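Local coordinates for protein pumilio homolog 23 (PDB 5WZJ) that binds RNA in a sequence-specific way through stacked pumilio repeats, recognises 18S rRNA, and probably regulates translation and mRNA stability, at residues L71-E76 and A107-A112; D119-I124 and G200-L205; R335-M340 and L373-N378; Y458-A463 and I490-H495; Q484-I489 and A515-L520. All blocks are in the same frame, centred on the assembly; numbering follows the deposited sequence.

All five contacts join neighbouring helical elements of one all-helical superhelix, but their chemistry differs from place to place. Contacts 1, 2 and 4 are largely buried, whereas contacts 3 and 5 are only partly so. In contact 1 a serine hydroxyl bonds a backbone carbonyl beside a water-bridged rim; contact 2 relies on stacked aromatic rings. Contact 4 is aliphatic apart from a methyl over an imidazole, and comes nearest the RNA. Contacts 3 and 5 both involve capped helix N-termini. Contacts 1 and 2 touch through Leu111 and Ile124, on consecutive helices. Contacts 4 and 5 also touch, with Leu520 packing on Ile490 and Arg493; they stand on the opposite side of the chain's centre from contacts 1 and 2.

Contact 1 of 5, residues L71-E76 and A107-A112; sequences LLEGCE and ALKSLA
Ser110 meets Leu72 at the tight centre of this contact, where the serine OG donates to the backbone O of Leu72 over 2.6 Å. The hydroxyl comes in tilted 28° from the carbonyl plane, with a C=O...OG angle of 145°. OG stands anti to its own backbone N (chi1 -173°); this brings it to the Leu72 carbonyl, and the two backbones come close here, with the CA atoms of Glu73 and Ser110 5.1 Å apart. Beside this bond the packing is looser: Leu72 CD1 rests 4.2 Å from Ala107 CB, on a leucine that also touches Leu48 and Phe83. The arrangement joins helix 64-74 of the first pumilio repeat to helix 100-112 of the second, so that one repeat stacks on the next as the superhelix requires. An alanine here would keep the CB but is likely to leave the carbonyl of buried Leu72 without its hydroxyl partner and so weaken the tie between the repeats. The outer edge is quite different. Glu73 and Lys109 run side by side in the same direction as extended chains, yet Glu73 OE1 and Lys109 NZ remain 4.8 Å apart. A water spans them instead, donating a hydrogen bond to Glu73 OE1 at 2.8 Å and accepting from Lys109 NZ at 2.9 Å, while Glu73 OE1 also bonds the hydroxyl of Ser106.

Contact 2 of 5, residues D119-I124 and G200-L205; sequences DAYSVI and GFPGML
Tyr121 and Phe201 form an offset stack, their ring centroids 4.7 Å apart and their planes inclined at 27°; the two side chains run past each other in opposite directions. Phe201 CE2 lies over one face of the tyrosine, displaced toward the rim, and approaches Tyr121 CE1 to 3.4 Å. Farther round the phenylalanine, its CZ meets the CG2 methyl branch of Ile124, also at 3.4 Å, the two side chains crossing at about a right angle. The hydroxyl end of the tyrosine has a partner too, though a rather long one: Tyr121 OH donates to Gly200 O at 3.3 Å, in the carbonyl plane and on a lone pair. With CG anti to the backbone N (chi1 -174°), the tyrosine is carried out from the start of helix 121-137 across to the residues that lead into helix 202-213. The contact therefore joins two helix beginnings within the NOP9-like PUF repeat domain, across 75 intervening residues. Phe201 occupies the N-cap position of helix 202-213. In the next shell, Glu125 and Leu128 of helix 121-137 touch the Phe201 side chain together with Leu115, while a backbone bond to Cys159 fixes the main chain of Phe201 against helix 146-160.

Contact 3 of 5, residues R335-M340 and L373-N378; sequences RDQEQM and LQSHEN
Met340 packs CB against Leu373 and CG against Ser375 and His376, where helix 337-347, which begins in the sixth pumilio repeat, meets the link from helix 360-373 to helix 377-388 in the PUF repeat domain. Its CG, anti to the backbone N (chi1 -177°), lies 3.8 Å from His376 ND1, and a bend at chi2 brings CE near the CB of the histidine. An alanine in its place would remove everything beyond CB and would probably open a gap beside Ser375 and His376, leaving the imidazole with less to pack on. Leu373 closes the other end. Its CD1 reaches Met340 CB at 4.1 Å, and its CD2 comes 3.5 Å from Arg335 O. At the rim, Gln337 stretches past Ser375 to offer NE2 to Leu373 O, a weak bond of 3.5 Å. Within segment 335-340, Asp336 and Gln339 form a capping box: Asp336 OD1 takes the amide of Gln339, and Gln339 OE1 weakly accepts Asp336 N at 3.5 Å, but binds Arg335 N at 2.7 Å. The histidine, whose ring also meets that of Trp344, is steadied from within its own segment, where Ser375 OG and His376 ND1 share a hydrogen bond of 2.7 Å.

Contact 4 of 5, residues Y458-A463 and I490-H495; sequences YITETA and IKLRGH
A helical segment, 458-463, faces two successive beta turns, type I from Ile490 to Arg493 and type II from Leu492 to His495, with the CA atoms of Thr460 and Leu492 5.8 Å apart. These turns link helix 482-490 to helix 496-501 at the passage from the seventh pumilio repeat to the eighth, and the contact packs that passage against a helix of the seventh. Leu492 puts CD2 into the middle, 3.6 Å from Ile459 CG2, 3.7 Å from Thr460 CG2 and 4.1 Å from Ala463 CB, so that one methyl is shared by three residues of the helix. Thr460 has its methyl anti to the carbonyl carbon, and this torsion turns CG2 to His495. There it makes a CH-pi contact over one face of the imidazole, 3.8 Å from the ring centroid and 25° off the ring normal. The Thr460 hydroxyl turns back to its own helix, bonding Glu457 O. On the far flank, Lys491 bends at chi3 to bring CE within 3.8 Å of Ile459 CD1, crossing the isoleucine at about a right angle; its ammonium continues to the carbonyls of Thr452 and Met454. Beyond the interface, Gly494 adopts a positive phi that suits the second turn, and its amide bonds Glu527. Within the turn that bears the histidine, His495 N donates to Leu492 O at 3.0 Å.

Contact 5 of 5, residues Q484-I489 and A515-L520; sequences QKRRLI and ACNLTL
Helix 482-490 of the seventh pumilio repeat packs here against the turn that opens helix 518-530, which starts in the eighth. The buried half of the contact rests on Ile489, whose two branches divide the work: CG2 lies against Cys516 SG at 3.6 Å, while CD1 reaches Ala515 CB at 4.0 Å. With CG2 anti to the backbone N and CG1 anti to the carbonyl carbon, the isoleucine presents both branches to this turn; Leu476 also touches it. Such packing between consecutive repeats is what builds the right-handed superhelix of pumilio proteins, and the bound RNA lies about 12 Å away at nearest atoms. The surface half is carried by the aliphatic part of Arg486. Its CG passes 4.1 Å from Leu520 CD1, the side chains crossing at about a right angle, and its CD stands 4.2 Å from Asn517 ND2. The guanidinium and amide planes are only 22° apart but too distant to stack, with Arg486 NE 5.2 Å from Asn517 ND2. Asn517 holds the N-cap position: its OD1 accepts from Leu520 N at 2.9 Å, nearly in line with the amide C=O (174°). With OD1 so engaged, ND2 is the amide atom nearer Arg486 CD.

Contact 1 of 5, residues L71-E76 and A107-A112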
# COMPACT_ATOMS: atom_id res chain seq x y z
N LEU A 71 -24.61 5.30 -20.22
CA LEU A 71 -25.42 6.52 -20.18
C LEU A 71 -25.04 7.41 -19.00
O LEU A 71 -24.95 8.64 -19.14
CB LEU A 71 -26.90 6.15 -20.11
CG LEU A 71 -27.40 5.25 -21.24
CD1 LEU A 71 -28.86 4.94 -21.03
CD2 LEU A 71 -27.18 5.92 -22.59
N LEU A 72 -24.82 6.82 -17.83
CA LEU A 72 -24.54 7.63 -16.65
C LEU A 72 -23.19 8.32 -16.74
O LEU A 72 -23.04 9.45 -16.27
CB LEU A 72 -24.62 6.77 -15.39
CG LEU A 72 -26.04 6.32 -15.01
CD1 LEU A 72 -26.02 5.23 -13.95
CD2 LEU A 72 -26.84 7.52 -14.53
N GLU A 73 -22.20 7.66 -17.34
CA GLU A 73 -20.88 8.26 -17.49
C GLU A 73 -20.79 9.19 -18.70
O GLU A 73 -19.79 9.90 -18.83
CB GLU A 73 -19.81 7.16 -17.57
CG GLU A 73 -19.57 6.39 -16.21
CD GLU A 73 -18.93 4.99 -16.39
OE1 GLU A 73 -18.74 4.26 -15.38
OE2 GLU A 73 -18.64 4.60 -17.56
N GLY A 74 -21.79 9.21 -19.57
CA GLY A 74 -21.74 10.05 -20.75
C GLY A 74 -22.64 11.27 -20.67
O GLY A 74 -22.53 12.18 -21.51
N CYS A 75 -23.53 11.31 -19.68
CA CYS A 75 -24.52 12.36 -19.60
C CYS A 75 -23.95 13.57 -18.86
O CYS A 75 -22.83 13.53 -18.33
CB CYS A 75 -25.79 11.85 -18.91
SG CYS A 75 -25.58 11.60 -17.10
N GLU A 76 -24.72 14.64 -18.81
CA GLU A 76 -24.31 15.84 -18.10
C GLU A 76 -24.88 15.84 -16.68
O GLU A 76 -25.72 15.01 -16.33
CB GLU A 76 -24.73 17.10 -18.86
CG GLU A 76 -23.74 17.50 -19.94
CD GLU A 76 -24.38 18.33 -21.03
OE1 GLU A 76 -25.62 18.25 -21.19
OE2 GLU A 76 -23.65 19.05 -21.74
N ALA A 107 -22.76 5.84 -11.42
CA ALA A 107 -23.37 7.11 -11.04
C ALA A 107 -22.44 7.91 -10.15
O ALA A 107 -22.30 9.13 -10.32
CB ALA A 107 -24.71 6.89 -10.34
N LEU A 108 -21.76 7.24 -9.21
CA LEU A 108 -20.83 7.92 -8.31
C LEU A 108 -19.60 8.43 -9.05
O LEU A 108 -19.17 9.57 -8.84
CB LEU A 108 -20.43 6.97 -7.17
CG LEU A 108 -21.60 6.53 -6.28
CD1 LEU A 108 -21.14 5.54 -5.19
CD2 LEU A 108 -22.26 7.74 -5.65
N LYS A 109 -19.02 7.60 -9.93
CA LYS A 109 -17.87 8.03 -10.72
C LYS A 109 -18.21 9.24 -11.56
O LYS A 109 -17.39 10.16 -11.72
CB LYS A 109 -17.39 6.91 -11.63
CG LYS A 109 -16.77 5.72 -10.94
CD LYS A 109 -16.30 4.72 -12.00
CE LYS A 109 -15.70 3.47 -11.38
NZ LYS A 109 -15.37 2.47 -12.44
N SER A 110 -19.41 9.24 -12.14
CA SER A 110 -19.87 10.35 -12.97
C SER A 110 -20.04 11.63 -12.15
O SER A 110 -19.66 12.71 -12.61
CB SER A 110 -21.19 9.95 -13.65
OG SER A 110 -21.63 10.92 -14.59
N LEU A 111 -20.63 11.53 -10.95
CA LEU A 111 -20.67 12.68 -10.05
C LEU A 111 -19.27 13.18 -9.75
O LEU A 111 -19.03 14.40 -9.71
CB LEU A 111 -21.34 12.30 -8.72
CG LEU A 111 -22.80 12.49 -8.43
CD1 LEU A 111 -23.04 12.11 -6.96
CD2 LEU A 111 -23.22 13.92 -8.72
N ALA A 112 -18.35 12.26 -9.49
CA ALA A 112 -16.98 12.62 -9.14
C ALA A 112 -16.29 13.43 -10.23
O ALA A 112 -15.36 14.18 -9.93
CB ALA A 112 -16.17 11.36 -8.83
O HOH W 1 -17.44 2.02 -14.41

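Contact 2 of 5, residues D119-I124 and G200-L205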
# COMPACT_ATOMS: atom_id res chain seq x y z
N ASP A 119 -19.21 25.53 -9.53
CA ASP A 119 -20.63 25.73 -9.75
C ASP A 119 -21.45 24.47 -9.46
O ASP A 119 -22.68 24.58 -9.33
CB ASP A 119 -20.89 26.18 -11.19
CG ASP A 119 -20.32 27.55 -11.48
OD1 ASP A 119 -20.20 28.38 -10.55
OD2 ASP A 119 -19.98 27.80 -12.66
N ALA A 120 -20.83 23.31 -9.36
CA ALA A 120 -21.56 22.05 -9.20
C ALA A 120 -21.79 21.67 -7.74
O ALA A 120 -22.45 20.66 -7.49
CB ALA A 120 -20.80 20.92 -9.90
N TYR A 121 -21.26 22.45 -6.79
CA TYR A 121 -21.17 21.99 -5.41
C TYR A 121 -22.53 21.59 -4.85
O TYR A 121 -22.69 20.49 -4.32
CB TYR A 121 -20.53 23.05 -4.52
CG TYR A 121 -20.30 22.55 -3.11
CD1 TYR A 121 -19.14 21.86 -2.80
CD2 TYR A 121 -21.25 22.73 -2.10
CE1 TYR A 121 -18.91 21.37 -1.52
CE2 TYR A 121 -21.03 22.25 -0.81
CZ TYR A 121 -19.86 21.56 -0.54
OH TYR A 121 -19.60 21.07 0.71
N SER A 122 -23.52 22.49 -4.91
CA SER A 122 -24.78 22.23 -4.24
C SER A 122 -25.61 21.16 -4.95
O SER A 122 -26.36 20.43 -4.30
CB SER A 122 -25.60 23.51 -4.10
OG SER A 122 -25.15 24.24 -2.98
N VAL A 123 -25.50 21.08 -6.27
CA VAL A 123 -26.22 20.04 -6.99
C VAL A 123 -25.65 18.66 -6.63
O VAL A 123 -26.39 17.71 -6.41
CB VAL A 123 -26.17 20.34 -8.50
CG1 VAL A 123 -26.77 19.23 -9.27
CG2 VAL A 123 -26.95 21.62 -8.78
N ILE A 124 -24.32 18.56 -6.52
CA ILE A 124 -23.72 17.29 -6.10
C ILE A 124 -24.16 16.94 -4.68
O ILE A 124 -24.57 15.81 -4.40
CB ILE A 124 -22.18 17.35 -6.21
CG1 ILE A 124 -21.73 17.56 -7.65
CG2 ILE A 124 -21.57 16.06 -5.66
CD1 ILE A 124 -20.24 17.76 -7.78
N GLY A 200 -14.46 18.37 -0.41
CA GLY A 200 -15.47 17.34 -0.32
C GLY A 200 -16.74 17.88 0.31
O GLY A 200 -17.04 19.08 0.23
N PHE A 201 -17.48 16.99 0.96
CA PHE A 201 -18.75 17.31 1.61
C PHE A 201 -18.62 16.82 3.05
O PHE A 201 -19.15 15.76 3.41
CB PHE A 201 -19.92 16.68 0.85
CG PHE A 201 -19.90 17.02 -0.61
CD1 PHE A 201 -19.13 16.28 -1.49
CD2 PHE A 201 -20.56 18.14 -1.08
CE1 PHE A 201 -19.05 16.61 -2.84
CE2 PHE A 201 -20.50 18.48 -2.43
CZ PHE A 201 -19.73 17.72 -3.31
N PRO A 202 -17.90 17.57 3.90
CA PRO A 202 -17.58 17.07 5.25
C PRO A 202 -18.81 16.71 6.06
O PRO A 202 -18.83 15.67 6.72
CB PRO A 202 -16.80 18.24 5.88
CG PRO A 202 -16.21 18.97 4.73
CD PRO A 202 -17.27 18.88 3.63
N GLY A 203 -19.85 17.54 6.01
CA GLY A 203 -21.07 17.22 6.75
C GLY A 203 -21.76 15.97 6.24
O GLY A 203 -22.38 15.24 7.01
N MET A 204 -21.68 15.72 4.93
CA MET A 204 -22.31 14.52 4.38
C MET A 204 -21.54 13.26 4.77
O MET A 204 -22.14 12.24 5.11
CB MET A 204 -22.43 14.64 2.86
CG MET A 204 -23.36 13.61 2.23
SD MET A 204 -25.10 13.91 2.64
CE MET A 204 -25.24 15.64 2.19
N LEU A 205 -20.20 13.32 4.71
CA LEU A 205 -19.39 12.19 5.17
C LEU A 205 -19.71 11.85 6.62
O LEU A 205 -19.95 10.68 6.96
CB LEU A 205 -17.91 12.51 5.00
CG LEU A 205 -16.91 11.43 5.45
CD1 LEU A 205 -17.12 10.13 4.66
CD2 LEU A 205 -15.48 11.90 5.31

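Contact 3 of 5, residues R335-M340 and L373-N378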
# COMPACT_ATOMS: atom_id res chain seq x y z
N ARG A 335 4.68 5.40 19.94
CA ARG A 335 4.83 6.83 20.15
C ARG A 335 6.09 7.23 20.92
O ARG A 335 6.64 8.29 20.65
CB ARG A 335 3.61 7.39 20.89
CG ARG A 335 2.29 7.40 20.09
CD ARG A 335 2.49 8.00 18.71
NE ARG A 335 1.28 8.66 18.21
CZ ARG A 335 0.28 8.04 17.59
NH1 ARG A 335 0.31 6.71 17.39
NH2 ARG A 335 -0.77 8.74 17.18
N ASP A 336 6.57 6.41 21.86
CA ASP A 336 7.63 6.86 22.75
C ASP A 336 8.57 5.70 23.08
O ASP A 336 8.34 4.54 22.71
CB ASP A 336 7.06 7.49 24.03
CG ASP A 336 6.15 6.55 24.81
OD1 ASP A 336 6.47 5.36 24.96
OD2 ASP A 336 5.11 7.03 25.31
N GLN A 337 9.63 6.04 23.82
CA GLN A 337 10.68 5.07 24.09
C GLN A 337 10.25 4.05 25.13
O GLN A 337 10.79 2.93 25.14
CB GLN A 337 11.94 5.82 24.53
CG GLN A 337 12.30 6.93 23.54
CD GLN A 337 13.62 7.63 23.86
OE1 GLN A 337 14.00 7.76 25.02
NE2 GLN A 337 14.31 8.07 22.82
N GLU A 338 9.30 4.38 26.00
CA GLU A 338 8.82 3.38 26.95
C GLU A 338 8.12 2.25 26.22
O GLU A 338 8.33 1.07 26.53
CB GLU A 338 7.90 4.01 27.99
CG GLU A 338 7.43 3.00 29.04
CD GLU A 338 6.28 3.51 29.92
OE1 GLU A 338 6.02 4.74 29.95
OE2 GLU A 338 5.64 2.68 30.59
N GLN A 339 7.30 2.58 25.22
CA GLN A 339 6.67 1.55 24.41
C GLN A 339 7.71 0.75 23.64
O GLN A 339 7.61 -0.48 23.55
CB GLN A 339 5.66 2.20 23.45
CG GLN A 339 4.42 2.73 24.16
CD GLN A 339 3.58 3.64 23.29
OE1 GLN A 339 4.02 4.09 22.23
NE2 GLN A 339 2.36 3.90 23.73
N MET A 340 8.72 1.42 23.09
CA MET A 340 9.78 0.69 22.40
C MET A 340 10.42 -0.35 23.32
O MET A 340 10.69 -1.48 22.89
CB MET A 340 10.84 1.66 21.88
CG MET A 340 11.92 0.96 21.08
SD MET A 340 11.28 0.41 19.49
CE MET A 340 12.47 -0.89 19.11
N LEU A 373 12.16 6.10 16.41
CA LEU A 373 12.08 6.55 17.78
C LEU A 373 13.45 6.77 18.42
O LEU A 373 13.51 7.27 19.54
CB LEU A 373 11.28 5.55 18.62
CG LEU A 373 9.80 5.39 18.29
CD1 LEU A 373 9.24 4.20 19.05
CD2 LEU A 373 9.05 6.64 18.67
N GLN A 374 14.53 6.40 17.72
CA GLN A 374 15.90 6.55 18.22
C GLN A 374 16.07 5.85 19.57
O GLN A 374 16.51 6.44 20.55
CB GLN A 374 16.29 8.02 18.29
CG GLN A 374 16.33 8.71 16.93
CD GLN A 374 16.24 10.23 17.05
OE1 GLN A 374 16.46 10.79 18.12
NE2 GLN A 374 15.90 10.89 15.95
N SER A 375 15.72 4.57 19.60
CA SER A 375 15.78 3.81 20.83
C SER A 375 15.98 2.34 20.50
O SER A 375 15.36 1.82 19.57
CB SER A 375 14.50 4.02 21.66
OG SER A 375 14.49 3.23 22.82
N HIS A 376 16.85 1.67 21.26
CA HIS A 376 17.13 0.24 21.09
C HIS A 376 17.66 -0.09 19.69
O HIS A 376 17.54 -1.23 19.24
CB HIS A 376 15.88 -0.62 21.36
CG HIS A 376 15.38 -0.54 22.77
ND1 HIS A 376 14.92 0.64 23.33
CD2 HIS A 376 15.27 -1.49 23.73
CE1 HIS A 376 14.54 0.41 24.57
NE2 HIS A 376 14.74 -0.87 24.84
N GLU A 377 18.25 0.89 19.01
CA GLU A 377 18.74 0.66 17.65
C GLU A 377 19.78 -0.45 17.63
O GLU A 377 19.65 -1.43 16.89
CB GLU A 377 19.33 1.95 17.08
CG GLU A 377 18.41 3.14 17.08
CD GLU A 377 18.80 4.16 18.12
OE1 GLU A 377 18.98 3.77 19.30
OE2 GLU A 377 18.94 5.35 17.77
N ASN A 378 20.83 -0.30 18.44
CA ASN A 378 21.88 -1.31 18.46
C ASN A 378 21.34 -2.65 18.94
O ASN A 378 21.68 -3.70 18.39
CB ASN A 378 23.04 -0.85 19.35
CG ASN A 378 24.30 -1.65 19.12
OD1 ASN A 378 24.87 -1.63 18.03
ND2 ASN A 378 24.75 -2.36 20.15

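Contact 4 of 5, residues Y458-A463 and I490-H495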
# COMPACT_ATOMS: atom_id res chain seq x y z
N TYR A 458 28.73 -13.48 -5.85
CA TYR A 458 27.54 -13.27 -5.04
C TYR A 458 27.07 -11.82 -5.08
O TYR A 458 25.86 -11.55 -5.15
CB TYR A 458 27.79 -13.69 -3.59
CG TYR A 458 27.91 -15.19 -3.32
CD1 TYR A 458 27.64 -16.13 -4.31
CD2 TYR A 458 28.28 -15.65 -2.06
CE1 TYR A 458 27.75 -17.50 -4.05
CE2 TYR A 458 28.39 -17.00 -1.79
CZ TYR A 458 28.12 -17.92 -2.78
OH TYR A 458 28.24 -19.26 -2.49
N ILE A 459 28.00 -10.86 -5.03
CA ILE A 459 27.63 -9.44 -5.10
C ILE A 459 27.01 -9.10 -6.45
O ILE A 459 26.04 -8.34 -6.52
CB ILE A 459 28.85 -8.55 -4.79
CG1 ILE A 459 29.23 -8.65 -3.31
CG2 ILE A 459 28.56 -7.10 -5.13
CD1 ILE A 459 30.40 -7.74 -2.88
N THR A 460 27.56 -9.64 -7.55
CA THR A 460 26.95 -9.37 -8.85
C THR A 460 25.58 -10.03 -8.96
O THR A 460 24.64 -9.43 -9.49
CB THR A 460 27.85 -9.82 -10.00
OG1 THR A 460 27.99 -11.24 -9.96
CG2 THR A 460 29.22 -9.20 -9.88
N GLU A 461 25.44 -11.26 -8.45
CA GLU A 461 24.12 -11.88 -8.40
C GLU A 461 23.13 -11.03 -7.61
O GLU A 461 21.95 -10.92 -7.98
CB GLU A 461 24.21 -13.28 -7.80
CG GLU A 461 24.89 -14.29 -8.68
CD GLU A 461 24.05 -14.63 -9.90
OE1 GLU A 461 23.19 -15.52 -9.78
OE2 GLU A 461 24.25 -13.99 -10.96
N THR A 462 23.58 -10.43 -6.50
CA THR A 462 22.71 -9.56 -5.71
C THR A 462 22.28 -8.35 -6.52
O THR A 462 21.11 -7.97 -6.52
CB THR A 462 23.42 -9.13 -4.43
OG1 THR A 462 23.87 -10.29 -3.71
CG2 THR A 462 22.48 -8.28 -3.53
N ALA A 463 23.23 -7.73 -7.23
CA ALA A 463 22.93 -6.54 -8.02
C ALA A 463 21.94 -6.84 -9.14
O ALA A 463 21.14 -5.98 -9.51
CB ALA A 463 24.21 -5.96 -8.60
N ILE A 490 34.15 -2.21 -6.78
CA ILE A 490 35.19 -2.86 -7.59
C ILE A 490 34.82 -4.31 -7.89
O ILE A 490 35.11 -4.82 -8.98
CB ILE A 490 36.56 -2.74 -6.89
CG1 ILE A 490 37.05 -1.30 -7.00
CG2 ILE A 490 37.59 -3.71 -7.49
CD1 ILE A 490 38.24 -0.95 -6.11
N LYS A 491 34.15 -4.99 -6.96
CA LYS A 491 33.81 -6.37 -7.26
C LYS A 491 32.66 -6.49 -8.26
O LYS A 491 32.35 -7.61 -8.68
CB LYS A 491 33.50 -7.13 -5.97
CG LYS A 491 34.82 -7.52 -5.25
CD LYS A 491 34.59 -8.38 -4.04
CE LYS A 491 34.17 -7.55 -2.83
NZ LYS A 491 34.29 -8.38 -1.59
N LEU A 492 32.05 -5.39 -8.68
CA LEU A 492 31.09 -5.43 -9.78
C LEU A 492 31.74 -5.22 -11.14
O LEU A 492 31.04 -5.33 -12.16
CB LEU A 492 30.00 -4.38 -9.58
CG LEU A 492 29.07 -4.58 -8.38
CD1 LEU A 492 28.09 -3.42 -8.27
CD2 LEU A 492 28.30 -5.89 -8.50
N ARG A 493 33.04 -4.94 -11.18
CA ARG A 493 33.72 -4.69 -12.45
C ARG A 493 33.59 -5.89 -13.37
O ARG A 493 33.65 -7.04 -12.94
CB ARG A 493 35.20 -4.37 -12.23
CG ARG A 493 35.46 -2.99 -11.64
CD ARG A 493 36.93 -2.57 -11.75
NE ARG A 493 37.38 -2.41 -13.14
CZ ARG A 493 38.51 -1.80 -13.49
NH1 ARG A 493 39.31 -1.30 -12.55
NH2 ARG A 493 38.85 -1.70 -14.77
N GLY A 494 33.42 -5.61 -14.66
CA GLY A 494 33.13 -6.65 -15.62
C GLY A 494 31.67 -6.99 -15.75
O GLY A 494 31.30 -7.77 -16.64
N HIS A 495 30.80 -6.41 -14.91
CA HIS A 495 29.38 -6.73 -14.96
C HIS A 495 28.51 -5.51 -15.13
O HIS A 495 27.28 -5.63 -15.12
CB HIS A 495 28.96 -7.49 -13.69
CG HIS A 495 29.54 -8.86 -13.62
ND1 HIS A 495 30.76 -9.12 -13.03
CD2 HIS A 495 29.09 -10.04 -14.10
CE1 HIS A 495 31.03 -10.41 -13.14
NE2 HIS A 495 30.04 -10.99 -13.79

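Contact 5 of 5, residues Q484-I489 and A515-L520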
# COMPACT_ATOMS: atom_id res chain seq x y z
N GLN A 484 34.99 1.16 2.02
CA GLN A 484 34.14 -0.02 2.05
C GLN A 484 33.20 -0.05 0.86
O GLN A 484 33.00 -1.10 0.24
CB GLN A 484 33.37 -0.06 3.38
CG GLN A 484 34.31 -0.27 4.60
CD GLN A 484 33.59 -0.17 5.96
OE1 GLN A 484 32.76 0.71 6.17
NE2 GLN A 484 33.93 -1.07 6.89
N LYS A 485 32.63 1.11 0.52
CA LYS A 485 31.81 1.21 -0.69
C LYS A 485 32.63 0.91 -1.92
O LYS A 485 32.20 0.14 -2.79
CB LYS A 485 31.20 2.62 -0.80
CG LYS A 485 30.37 3.01 0.43
CD LYS A 485 29.63 4.34 0.23
CE LYS A 485 28.77 4.66 1.45
NZ LYS A 485 28.18 6.02 1.38
N ARG A 486 33.83 1.51 -2.02
CA ARG A 486 34.70 1.27 -3.17
C ARG A 486 35.04 -0.22 -3.31
O ARG A 486 35.04 -0.77 -4.42
CB ARG A 486 35.98 2.11 -3.03
CG ARG A 486 37.04 1.89 -4.12
CD ARG A 486 38.21 2.91 -4.05
NE ARG A 486 39.13 2.70 -2.92
CZ ARG A 486 39.22 3.50 -1.86
NH1 ARG A 486 38.45 4.59 -1.76
NH2 ARG A 486 40.09 3.24 -0.89
N ARG A 487 35.32 -0.89 -2.19
CA ARG A 487 35.63 -2.31 -2.26
C ARG A 487 34.50 -3.10 -2.92
O ARG A 487 34.75 -3.99 -3.74
CB ARG A 487 35.93 -2.86 -0.86
CG ARG A 487 36.13 -4.38 -0.85
CD ARG A 487 36.25 -4.94 0.55
NE ARG A 487 36.52 -6.37 0.52
CZ ARG A 487 36.44 -7.17 1.58
NH1 ARG A 487 36.09 -6.66 2.76
NH2 ARG A 487 36.71 -8.46 1.46
N LEU A 488 33.25 -2.79 -2.57
CA LEU A 488 32.12 -3.50 -3.17
C LEU A 488 31.98 -3.14 -4.64
O LEU A 488 31.77 -4.02 -5.48
CB LEU A 488 30.82 -3.19 -2.40
CG LEU A 488 29.57 -3.92 -2.94
CD1 LEU A 488 28.66 -4.35 -1.81
CD2 LEU A 488 28.80 -3.07 -3.93
N ILE A 489 32.05 -1.85 -4.96
CA ILE A 489 31.88 -1.42 -6.35
C ILE A 489 32.90 -2.11 -7.25
O ILE A 489 32.57 -2.56 -8.35
CB ILE A 489 31.98 0.11 -6.43
CG1 ILE A 489 30.77 0.75 -5.73
CG2 ILE A 489 32.07 0.57 -7.90
CD1 ILE A 489 30.85 2.27 -5.62
N ALA A 515 29.01 7.24 -6.95
CA ALA A 515 29.85 7.07 -5.77
C ALA A 515 31.33 6.83 -6.10
O ALA A 515 32.13 6.63 -5.18
CB ALA A 515 29.31 5.92 -4.91
N CYS A 516 31.71 6.86 -7.38
CA CYS A 516 33.05 6.49 -7.83
C CYS A 516 33.95 7.69 -8.08
O CYS A 516 33.49 8.79 -8.39
CB CYS A 516 32.98 5.68 -9.12
SG CYS A 516 32.60 4.01 -8.86
N ASN A 517 35.25 7.43 -7.99
CA ASN A 517 36.30 8.32 -8.46
C ASN A 517 36.40 8.24 -9.99
O ASN A 517 35.74 7.42 -10.63
CB ASN A 517 37.63 7.96 -7.80
CG ASN A 517 38.03 6.49 -8.02
OD1 ASN A 517 37.86 5.94 -9.11
ND2 ASN A 517 38.54 5.85 -6.97
N LEU A 518 37.27 9.07 -10.58
CA LEU A 518 37.40 9.12 -12.04
C LEU A 518 37.76 7.76 -12.61
O LEU A 518 37.23 7.36 -13.66
CB LEU A 518 38.44 10.16 -12.46
CG LEU A 518 38.78 10.19 -13.96
CD1 LEU A 518 37.53 10.43 -14.81
CD2 LEU A 518 39.83 11.23 -14.29
N THR A 519 38.67 7.04 -11.95
CA THR A 519 39.14 5.76 -12.48
C THR A 519 37.99 4.77 -12.65
O THR A 519 37.87 4.13 -13.69
CB THR A 519 40.20 5.17 -11.56
OG1 THR A 519 41.30 6.09 -11.48
CG2 THR A 519 40.68 3.84 -12.11
N LEU A 520 37.15 4.64 -11.63
CA LEU A 520 36.07 3.67 -11.74
C LEU A 520 34.92 4.20 -12.60
O LEU A 520 34.23 3.40 -13.25
CB LEU A 520 35.59 3.27 -10.35
CG LEU A 520 36.63 2.39 -9.62
CD1 LEU A 520 36.38 2.37 -8.11
CD2 LEU A 520 36.67 0.97 -10.20